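Putative uncharacterized protein (Chaetomium thermophilum, PDB 4XRI) belongs to the importin beta family of HEAT-repeat transport receptors, carries cargo proteins into the nucleus, and probably binds a small GTPase. Local coordinates at residues A[418-423]-A[456-461]; A[444-447]-A[452-455]; A[425-430]-A[436-441]; A[382-385]-A[391-394]. The protein carries 2 engineered substitutions. All blocks are in the same frame, centred on the assembly; numbering follows the deposited sequence.

Contact 1: A[418-423]-A[456-461]; sequences TGMQPL and NTHLEP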
loop_
_atom_site.group_PDB
_atom_site.type_symbol
_atom_site.label_atom_id
_atom_site.label_comp_id
_atom_site.label_asym_id
_atom_site.label_seq_id
_atom_site.Cartn_x
_atom_site.Cartn_y
_atom_site.Cartn_z
ATOM N N THR A 418 16.892 30.897 -7.345
ATOM C CA THR A 418 16.248 32.097 -7.859
ATOM C C THR A 418 14.857 32.281 -7.258
ATOM O O THR A 418 14.443 33.399 -6.949
ATOM C CB THR A 418 16.144 32.056 -9.401
ATOM O OG1 THR A 418 17.454 32.147 -9.973
ATOM C CG2 THR A 418 15.294 33.206 -9.923
ATOM N N GLY A 419 14.146 31.174 -7.075
ATOM C CA GLY A 419 12.762 31.230 -6.643
ATOM C C GLY A 419 12.525 31.083 -5.153
ATOM O O GLY A 419 11.382 31.162 -4.702
ATOM N N MET A 420 13.591 30.884 -4.384
ATOM C CA MET A 420 13.454 30.613 -2.956
ATOM C C MET A 420 12.848 31.793 -2.198
ATOM O O MET A 420 11.851 31.637 -1.494
ATOM C CB MET A 420 14.806 30.250 -2.346
ATOM C CG MET A 420 14.689 29.401 -1.092
ATOM S SD MET A 420 13.777 27.881 -1.420
ATOM C CE MET A 420 13.428 27.319 0.242
ATOM N N GLN A 421 13.448 32.970 -2.348
ATOM C CA GLN A 421 12.957 34.169 -1.670
ATOM C C GLN A 421 11.543 34.594 -2.104
ATOM O O GLN A 421 10.721 34.931 -1.251
ATOM C CB GLN A 421 13.936 35.328 -1.876
ATOM C CG GLN A 421 13.333 36.709 -1.686
ATOM C CD GLN A 421 13.041 37.398 -3.005
ATOM O OE1 GLN A 421 13.838 37.333 -3.941
ATOM N NE2 GLN A 421 11.890 38.057 -3.089
ATOM N N PRO A 422 11.248 34.588 -3.422
ATOM C CA PRO A 422 9.866 34.934 -3.783
ATOM C C PRO A 422 8.842 33.951 -3.226
ATOM O O PRO A 422 7.762 34.367 -2.810
ATOM C CB PRO A 422 9.883 34.887 -5.317
ATOM C CG PRO A 422 11.294 35.146 -5.684
ATOM C CD PRO A 422 12.099 34.471 -4.621
ATOM N N LEU A 423 9.180 32.666 -3.213
ATOM C CA LEU A 423 8.261 31.651 -2.712
ATOM C C LEU A 423 8.054 31.800 -1.209
ATOM O O LEU A 423 6.952 31.600 -0.707
ATOM C CB LEU A 423 8.770 30.248 -3.034
ATOM C CG LEU A 423 7.703 29.156 -2.926
ATOM C CD1 LEU A 423 6.599 29.406 -3.933
ATOM C CD2 LEU A 423 8.301 27.780 -3.129
ATOM N N ASN A 456 22.752 29.728 5.273
ATOM C CA ASN A 456 23.055 31.088 5.692
ATOM C C ASN A 456 22.091 32.137 5.150
ATOM O O ASN A 456 21.863 33.169 5.783
ATOM C CB ASN A 456 24.478 31.437 5.270
ATOM C CG ASN A 456 25.450 30.304 5.528
ATOM O OD1 ASN A 456 26.140 29.843 4.619
ATOM N ND2 ASN A 456 25.499 29.840 6.771
ATOM N N THR A 457 21.516 31.864 3.984
ATOM C CA THR A 457 20.652 32.832 3.322
ATOM C C THR A 457 19.164 32.574 3.555
ATOM O O THR A 457 18.423 33.483 3.933
ATOM C CB THR A 457 20.910 32.854 1.801
ATOM O OG1 THR A 457 22.321 32.898 1.553
ATOM C CG2 THR A 457 20.247 34.067 1.168
ATOM N N HIS A 458 18.730 31.336 3.333
ATOM C CA HIS A 458 17.299 31.041 3.267
ATOM C C HIS A 458 16.730 30.242 4.440
ATOM O O HIS A 458 15.525 30.281 4.683
ATOM C CB HIS A 458 16.991 30.287 1.970
ATOM C CG HIS A 458 17.196 31.097 0.734
ATOM N ND1 HIS A 458 16.651 32.359 0.565
ATOM C CD2 HIS A 458 17.871 30.838 -0.412
ATOM C CE1 HIS A 458 16.987 32.833 -0.613
ATOM N NE2 HIS A 458 17.733 31.924 -1.233
ATOM N N LEU A 459 17.588 29.525 5.159
ATOM C CA LEU A 459 17.140 28.585 6.189
ATOM C C LEU A 459 16.296 29.240 7.282
ATOM O O LEU A 459 15.194 28.780 7.576
ATOM C CB LEU A 459 18.341 27.883 6.824
ATOM C CG LEU A 459 18.093 26.644 7.686
ATOM C CD1 LEU A 459 19.224 25.647 7.494
ATOM C CD2 LEU A 459 17.962 27.011 9.156
ATOM N N GLU A 460 16.813 30.308 7.880
ATOM C CA GLU A 460 16.119 30.964 8.987
ATOM C C GLU A 460 14.768 31.564 8.574
ATOM O O GLU A 460 13.774 31.350 9.268
ATOM C CB GLU A 460 17.006 32.049 9.611
ATOM C CG GLU A 460 16.558 32.524 10.997
ATOM C CD GLU A 460 15.424 33.536 10.948
ATOM O OE1 GLU A 460 15.292 34.242 9.926
ATOM O OE2 GLU A 460 14.663 33.625 11.935
ATOM N N PRO A 461 14.716 32.327 7.457
ATOM C CA PRO A 461 13.391 32.832 7.076
ATOM C C PRO A 461 12.414 31.714 6.737
ATOM O O PRO A 461 11.239 31.796 7.094
ATOM C CB PRO A 461 13.683 33.690 5.836
ATOM C CG PRO A 461 15.105 34.080 5.979
ATOM C CD PRO A 461 15.768 32.888 6.591
#
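Met420 lies over one face of the His458 imidazole. Its CB sits 3.6 Å from the centroid of the His458 ring and only 14° off the ring normal. This is a CH-pi contact made by the start of the methionine chain. The next carbon follows the same face: Met420 CG is 3.5 Å from His458 CG. The thioether adds less, because Met420 SD stands 5.4 Å from the ring centroid, above the face but at a distance. Met420 has CG opposite its own backbone N (chi1 -155°) and then bends at chi2. The bend leads the sulfur away from the imidazole, and the side chain slants across the ring.

The other face of the imidazole is covered from its own helix. Thr457 CG2 lies 3.9 Å above the His458 ring plane, over its centre, so the ring is held between a methylene and a methyl group. Gln421 touches the CE1 corner more loosely: its CB is 4.1 Å from His458 CE1, and its amide end leads away. No hydrogen bond crosses this contact. Replacing His458 with alanine would probably leave Met420 CB and CG without their flat partner and open a gap between the two helices.

The imidazole thus spans from helix 455-472 to helix 409-425. Helix 432-449 comes between these two in the chain. It receives Met420, which packs on its Leu442 and Ile445, while His458 also rests on Ile453 in the loop before its own helix.

Contact 2: A[444-447]-A[452-455]; sequences RITE and AIDP
No ring or other flat side-chain group takes part where Ile453 meets Thr446 and Ile445. The contact is made by one methyl group. Ile453 CD1 lies 3.6 Å from Thr446 OG1 and 3.8 Å from Thr446 CA. It therefore rests against the base of the threonine and the helix backbone. The two side chains cross at about a right angle. The outer part of Ile453 is extended (chi2 174°), which carries CD1 from the loop up to the helix.

The methyl has no polar hydrogen to offer, so its approach to the hydroxyl is van der Waals packing. Thr446 OG1 is hydrogen-bonded to Leu442 O, one turn back in its own helix, so this buried polar atom is satisfied. Ile445 adds a looser apolar contact, with its CG2 4.3 Å from Ile453 CD1. The Ile445 side chain also packs on Val416, Met420 and Leu423 of helix 409-425.

Asp454 occupies the N-cap position of the next helix, directly after Ile453. The arrangement is that of an interhelical turn in a HEAT-repeat solenoid, where an apolar loop residue tucks back against the helix it has just left.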
loop_
_atom_site.group_PDB
_atom_site.type_symbol
_atom_site.label_atom_id
_atom_site.label_comp_id
_atom_site.label_asym_id
_atom_site.label_seq_id
_atom_site.Cartn_x
_atom_site.Cartn_y
_atom_site.Cartn_z
ATOM N N ARG A 444 8.165 20.282 -0.840
ATOM C CA ARG A 444 8.584 19.608 -2.065
ATOM C C ARG A 444 9.995 20.031 -2.455
ATOM O O ARG A 444 10.817 19.202 -2.849
ATOM C CB ARG A 444 7.607 19.906 -3.209
ATOM C CG ARG A 444 6.249 19.238 -3.067
ATOM C CD ARG A 444 6.282 17.799 -3.559
ATOM N NE ARG A 444 6.462 17.715 -5.006
ATOM C CZ ARG A 444 6.453 16.580 -5.698
ATOM N NH1 ARG A 444 6.271 15.424 -5.075
ATOM N NH2 ARG A 444 6.623 16.601 -7.013
ATOM N N ILE A 445 10.267 21.326 -2.334
ATOM C CA ILE A 445 11.568 21.881 -2.690
ATOM C C ILE A 445 12.678 21.356 -1.786
ATOM O O ILE A 445 13.708 20.880 -2.268
ATOM C CB ILE A 445 11.551 23.420 -2.630
ATOM C CG1 ILE A 445 10.822 23.981 -3.848
ATOM C CG2 ILE A 445 12.968 23.975 -2.564
ATOM C CD1 ILE A 445 10.861 25.480 -3.929
ATOM N N THR A 446 12.462 21.446 -0.476
ATOM C CA THR A 446 13.422 20.939 0.497
ATOM C C THR A 446 13.697 19.456 0.272
ATOM O O THR A 446 14.844 19.014 0.279
ATOM C CB THR A 446 12.922 21.138 1.941
ATOM O OG1 THR A 446 12.744 22.535 2.201
ATOM C CG2 THR A 446 13.921 20.562 2.934
ATOM N N GLU A 447 12.626 18.701 0.062
ATOM C CA GLU A 447 12.708 17.254 -0.110
ATOM C C GLU A 447 13.541 16.864 -1.324
ATOM O O GLU A 447 14.394 15.980 -1.248
ATOM C CB GLU A 447 11.303 16.664 -0.234
ATOM C CG GLU A 447 11.259 15.154 -0.369
ATOM C CD GLU A 447 9.842 14.637 -0.517
ATOM O OE1 GLU A 447 9.472 13.691 0.212
ATOM O OE2 GLU A 447 9.098 15.176 -1.364
ATOM N N ALA A 452 20.156 22.836 -2.999
ATOM C CA ALA A 452 20.068 24.142 -3.641
ATOM C C ALA A 452 19.767 25.241 -2.629
ATOM O O ALA A 452 20.019 26.417 -2.884
ATOM C CB ALA A 452 19.013 24.124 -4.731
ATOM N N ILE A 453 19.219 24.853 -1.482
ATOM C CA ILE A 453 18.945 25.805 -0.413
ATOM C C ILE A 453 20.211 26.080 0.383
ATOM O O ILE A 453 20.789 25.165 0.969
ATOM C CB ILE A 453 17.856 25.293 0.554
ATOM C CG1 ILE A 453 16.746 24.566 -0.206
ATOM C CG2 ILE A 453 17.301 26.438 1.388
ATOM C CD1 ILE A 453 15.723 23.921 0.701
ATOM N N ASP A 454 20.646 27.334 0.407
ATOM C CA ASP A 454 21.784 27.697 1.240
ATOM C C ASP A 454 21.297 28.123 2.620
ATOM O O ASP A 454 20.460 29.019 2.739
ATOM C CB ASP A 454 22.615 28.811 0.605
ATOM C CG ASP A 454 23.974 28.964 1.264
ATOM O OD1 ASP A 454 24.950 28.368 0.761
ATOM O OD2 ASP A 454 24.064 29.669 2.290
ATOM N N PRO A 455 21.821 27.467 3.665
ATOM C CA PRO A 455 21.451 27.702 5.066
ATOM C C PRO A 455 21.567 29.166 5.469
ATOM O O PRO A 455 20.601 29.768 5.930
ATOM C CB PRO A 455 22.457 26.844 5.842
ATOM C CG PRO A 455 22.859 25.778 4.886
ATOM C CD PRO A 455 22.851 26.423 3.536
#

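Contact 3: A[425-430]-A[436-441]; sequences AMMEDE and DSTAYA
Met426 and Met427 both pack on Thr438. Both methionines reach the Thr438 methyl, and Met426 also covers its hydroxyl. The apolar contacts come mainly from Met427. Its SD is 3.6 Å from Thr438 CG2 and reaches on to Ala439 CB at 4.2 Å. Met427 is bent at both chi2 and chi3, and its sulfur lies alongside the helix. Met426 adds its CB, 3.8 Å from Thr438 CG2, so the threonine methyl sits between the two methionines.

A second set of contacts joins carbon to oxygen. Met426 CG lies 3.4 Å from Thr438 OG1, and the two side chains cross at about a right angle. This is packing only. The hydroxyl is hydrogen-bonded to Val434 O in its own helix, so the methionine covers a polar atom that is already satisfied.

Backbone bonds shape the loop. Glu428 N bonds to Ala425 O, and Asp429 N to Met426 O, both at 3.1 Å. Each reaches back three residues, as in a 3-10 helix. Met426 and Met427 lie on this 3-10 segment, against helix 432-449. The polar end of Asp429 turns elsewhere: OD1 forms a salt bridge with Arg393 NE, and OD2 accepts from Ser431 N.

The contact folds the short connection after helix 409-425 against helix 432-449, an antiparallel helical pair as in HEAT-repeat solenoids.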
loop_
_atom_site.group_PDB
_atom_site.type_symbol
_atom_site.label_atom_id
_atom_site.label_comp_id
_atom_site.label_asym_id
_atom_site.label_seq_id
_atom_site.Cartn_x
_atom_site.Cartn_y
_atom_site.Cartn_z
ATOM N N ALA A 425 8.210 34.597 0.362
ATOM C CA ALA A 425 7.386 35.791 0.492
ATOM C C ALA A 425 5.909 35.463 0.297
ATOM O O ALA A 425 5.036 36.135 0.844
ATOM C CB ALA A 425 7.829 36.849 -0.503
ATOM N N MET A 426 5.639 34.416 -0.478
ATOM C CA MET A 426 4.273 33.994 -0.769
ATOM C C MET A 426 3.555 33.479 0.478
ATOM O O MET A 426 2.338 33.303 0.476
ATOM C CB MET A 426 4.272 32.911 -1.851
ATOM C CG MET A 426 3.083 32.962 -2.800
ATOM S SD MET A 426 3.206 34.332 -3.962
ATOM C CE MET A 426 4.958 34.288 -4.329
ATOM N N MET A 427 4.317 33.239 1.541
ATOM C CA MET A 427 3.755 32.770 2.803
ATOM C C MET A 427 2.938 33.859 3.492
ATOM O O MET A 427 2.196 33.584 4.433
ATOM C CB MET A 427 4.868 32.280 3.734
ATOM C CG MET A 427 5.575 31.026 3.244
ATOM S SD MET A 427 4.592 29.532 3.492
ATOM C CE MET A 427 4.736 29.337 5.265
ATOM N N GLU A 428 3.076 35.094 3.022
ATOM C CA GLU A 428 2.319 36.211 3.576
ATOM C C GLU A 428 1.163 36.610 2.666
ATOM O O GLU A 428 0.630 37.715 2.769
ATOM C CB GLU A 428 3.236 37.412 3.816
ATOM C CG GLU A 428 4.123 37.273 5.043
ATOM C CD GLU A 428 3.326 37.232 6.333
ATOM O OE1 GLU A 428 2.250 37.863 6.391
ATOM O OE2 GLU A 428 3.772 36.563 7.288
ATOM N N ASP A 429 0.780 35.703 1.774
ATOM C CA ASP A 429 -0.318 35.955 0.849
ATOM C C ASP A 429 -1.641 36.048 1.602
ATOM O O ASP A 429 -1.805 35.429 2.652
ATOM C CB ASP A 429 -0.385 34.853 -0.211
ATOM C CG ASP A 429 -1.206 35.253 -1.419
ATOM O OD1 ASP A 429 -0.605 35.676 -2.428
ATOM O OD2 ASP A 429 -2.449 35.148 -1.359
ATOM N N GLU A 430 -2.577 36.827 1.068
ATOM C CA GLU A 430 -3.892 36.972 1.688
ATOM C C GLU A 430 -4.611 35.633 1.726
ATOM O O GLU A 430 -5.140 35.224 2.758
ATOM C CB GLU A 430 -4.756 37.987 0.934
ATOM C CG GLU A 430 -4.285 39.423 0.995
ATOM C CD GLU A 430 -5.162 40.341 0.160
ATOM O OE1 GLU A 430 -6.008 39.825 -0.604
ATOM O OE2 GLU A 430 -5.015 41.577 0.273
ATOM N N ASP A 436 -1.123 27.731 1.929
ATOM C CA ASP A 436 -1.040 26.287 2.117
ATOM C C ASP A 436 -0.250 25.638 0.988
ATOM O O ASP A 436 0.621 24.799 1.226
ATOM C CB ASP A 436 -2.438 25.670 2.195
ATOM C CG ASP A 436 -2.400 24.191 2.525
ATOM O OD1 ASP A 436 -1.565 23.792 3.364
ATOM O OD2 ASP A 436 -3.204 23.426 1.950
ATOM N N SER A 437 -0.561 26.035 -0.243
ATOM C CA SER A 437 0.126 25.515 -1.421
ATOM C C SER A 437 1.586 25.945 -1.431
ATOM O O SER A 437 2.447 25.242 -1.959
ATOM C CB SER A 437 -0.567 25.985 -2.702
ATOM O OG SER A 437 -1.901 25.512 -2.761
ATOM N N THR A 438 1.855 27.108 -0.850
ATOM C CA THR A 438 3.215 27.622 -0.765
ATOM C C THR A 438 4.042 26.798 0.216
ATOM O O THR A 438 5.176 26.416 -0.077
ATOM C CB THR A 438 3.236 29.096 -0.333
ATOM O OG1 THR A 438 2.594 29.896 -1.334
ATOM C CG2 THR A 438 4.663 29.573 -0.152
ATOM N N ALA A 439 3.459 26.530 1.380
ATOM C CA ALA A 439 4.116 25.721 2.401
ATOM C C ALA A 439 4.464 24.336 1.864
ATOM O O ALA A 439 5.581 23.854 2.042
ATOM C CB ALA A 439 3.232 25.604 3.632
ATOM N N TYR A 440 3.500 23.712 1.193
ATOM C CA TYR A 440 3.682 22.383 0.618
ATOM C C TYR A 440 4.751 22.389 -0.469
ATOM O O TYR A 440 5.552 21.460 -0.571
ATOM C CB TYR A 440 2.361 21.865 0.047
ATOM C CG TYR A 440 2.404 20.416 -0.381
ATOM C CD1 TYR A 440 2.197 19.397 0.540
ATOM C CD2 TYR A 440 2.639 20.067 -1.705
ATOM C CE1 TYR A 440 2.230 18.071 0.156
ATOM C CE2 TYR A 440 2.675 18.741 -2.099
ATOM C CZ TYR A 440 2.468 17.748 -1.164
ATOM O OH TYR A 440 2.501 16.426 -1.549
ATOM N N ALA A 441 4.751 23.442 -1.279
ATOM C CA ALA A 441 5.730 23.596 -2.347
ATOM C C ALA A 441 7.132 23.730 -1.769
ATOM O O ALA A 441 8.096 23.220 -2.335
ATOM C CB ALA A 441 5.391 24.804 -3.212
#

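Contact 4: A[382-385]-A[391-394]; sequences EHNL and HFRD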
loop_
_atom_site.group_PDB
_atom_site.type_symbol
_atom_site.label_atom_id
_atom_site.label_comp_id
_atom_site.label_asym_id
_atom_site.label_seq_id
_atom_site.Cartn_x
_atom_site.Cartn_y
_atom_site.Cartn_z
ATOM N N GLU A 382 6.071 32.278 -13.728
ATOM C CA GLU A 382 6.471 33.678 -13.828
ATOM C C GLU A 382 5.286 34.569 -14.194
ATOM O O GLU A 382 5.136 35.669 -13.661
ATOM C CB GLU A 382 7.594 33.854 -14.855
ATOM C CG GLU A 382 8.922 33.231 -14.453
ATOM C CD GLU A 382 10.095 33.800 -15.236
ATOM O OE1 GLU A 382 10.131 35.033 -15.441
ATOM O OE2 GLU A 382 10.977 33.018 -15.649
ATOM N N HIS A 383 4.443 34.079 -15.097
ATOM C CA HIS A 383 3.276 34.828 -15.555
ATOM C C HIS A 383 2.239 35.059 -14.459
ATOM O O HIS A 383 1.535 36.069 -14.470
ATOM C CB HIS A 383 2.597 34.103 -16.724
ATOM C CG HIS A 383 3.370 34.147 -18.004
ATOM N ND1 HIS A 383 2.885 33.621 -19.182
ATOM C CD2 HIS A 383 4.595 34.650 -18.296
ATOM C CE1 HIS A 383 3.773 33.798 -20.142
ATOM N NE2 HIS A 383 4.820 34.421 -19.629
ATOM N N ASN A 384 2.142 34.122 -13.521
ATOM C CA ASN A 384 0.984 34.066 -12.634
ATOM C C ASN A 384 1.262 34.218 -11.143
ATOM O O ASN A 384 0.328 34.280 -10.344
ATOM C CB ASN A 384 0.253 32.746 -12.857
ATOM C CG ASN A 384 -0.481 32.709 -14.177
ATOM O OD1 ASN A 384 -1.272 33.598 -14.480
ATOM N ND2 ASN A 384 -0.213 31.687 -14.977
ATOM N N LEU A 385 2.534 34.277 -10.771
ATOM C CA LEU A 385 2.910 34.371 -9.365
ATOM C C LEU A 385 2.324 35.620 -8.703
ATOM O O LEU A 385 1.989 35.605 -7.519
ATOM C CB LEU A 385 4.434 34.364 -9.224
ATOM C CG LEU A 385 5.002 33.902 -7.882
ATOM C CD1 LEU A 385 4.441 32.541 -7.499
ATOM C CD2 LEU A 385 6.517 33.853 -7.947
ATOM N N HIS A 391 -6.572 32.169 -7.662
ATOM C CA HIS A 391 -6.567 30.909 -8.401
ATOM C C HIS A 391 -5.249 30.707 -9.136
ATOM O O HIS A 391 -4.691 29.611 -9.151
ATOM C CB HIS A 391 -7.721 30.857 -9.409
ATOM C CG HIS A 391 -9.079 30.815 -8.782
ATOM N ND1 HIS A 391 -9.788 31.953 -8.460
ATOM C CD2 HIS A 391 -9.866 29.771 -8.432
ATOM C CE1 HIS A 391 -10.949 31.610 -7.933
ATOM N NE2 HIS A 391 -11.022 30.291 -7.904
ATOM N N PHE A 392 -4.758 31.782 -9.744
ATOM C CA PHE A 392 -3.567 31.724 -10.579
ATOM C C PHE A 392 -2.278 31.776 -9.766
ATOM O O PHE A 392 -1.286 31.146 -10.131
ATOM C CB PHE A 392 -3.591 32.862 -11.600
ATOM C CG PHE A 392 -4.595 32.665 -12.701
ATOM C CD1 PHE A 392 -4.188 32.236 -13.953
ATOM C CD2 PHE A 392 -5.943 32.892 -12.480
ATOM C CE1 PHE A 392 -5.107 32.048 -14.968
ATOM C CE2 PHE A 392 -6.866 32.704 -13.491
ATOM C CZ PHE A 392 -6.448 32.282 -14.736
ATOM N N ARG A 393 -2.289 32.528 -8.669
ATOM C CA ARG A 393 -1.147 32.547 -7.760
ATOM C C ARG A 393 -0.978 31.177 -7.117
ATOM O O ARG A 393 0.129 30.639 -7.054
ATOM C CB ARG A 393 -1.312 33.620 -6.681
ATOM C CG ARG A 393 -1.356 35.044 -7.214
ATOM C CD ARG A 393 -1.018 36.053 -6.126
ATOM N NE ARG A 393 -1.905 35.947 -4.970
ATOM C CZ ARG A 393 -3.123 36.472 -4.909
ATOM N NH1 ARG A 393 -3.612 37.137 -5.946
ATOM N NH2 ARG A 393 -3.855 36.328 -3.813
ATOM N N ASP A 394 -2.091 30.623 -6.644
ATOM C CA ASP A 394 -2.108 29.292 -6.056
ATOM C C ASP A 394 -1.643 28.252 -7.066
ATOM O O ASP A 394 -0.875 27.351 -6.732
ATOM C CB ASP A 394 -3.509 28.941 -5.551
ATOM C CG ASP A 394 -3.574 27.560 -4.932
ATOM O OD1 ASP A 394 -3.221 27.428 -3.743
ATOM O OD2 ASP A 394 -3.985 26.609 -5.630
#
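Asn384 and Leu385 pack on Phe392 and Arg393 at the turn of a helical hairpin in the HEAT-repeat array, between helix 374-384 and helix 390-402. Two backbone carbonyls make much of the close part. Asn384 O approaches Arg393 CA at 3.4 Å in a CA-H...O contact, bent to 136° at the hydrogen. The stem of Arg393 runs past Leu385 O. The guanidinium continues beyond it, where NH1 bonds to His387 O and NE forms a salt bridge with Asp429.

Asn384 is buried, and its side chain is also tightly packed. Its CG stands opposite its own carbonyl carbon (chi1 -72°), which brings the amide up to Phe392. There Asn384 OD1 comes obliquely to within 3.3 Å of Phe392 CD1, with the amide and ring planes 45° apart. Asn384 CB also touches Phe392 O at 3.5 Å. ND2 has a weak hydrogen bond to Phe380 O. With an alanine in place of Asn384, Phe392 is likely to lose the group that packs beside its ring, and Phe380 O its weak donor.

The more open side holds Phe392, a partly exposed residue whose ring also stacks with His387. Leu385 has its CB directed away from the second helix, yet its carbonyl O lies 3.3 Å from Arg393 CD.

From the N terminus, contact 4 comes first and closes the short turn between helix 374-384 and helix 390-402. Contact 1 opens next, on helix 409-425, and spans the longest loop, ending on helix 455-472. Contacts 3 and 2 are both nested inside it, in series: contact 3 closes the turn before helix 432-449, and contact 2 the turn after it. Contacts 3 and 4 are joined by the Arg393-Asp429 salt bridge, a probable hydrogen bond between Ser437 and Asp394, and packing of Met426 on Leu385. Leu423 of contact 1 packs on Ile445 of contact 2 and on Thr438 and Ala441 of contact 3. The four contacts thus tie five successive helices of the solenoid together.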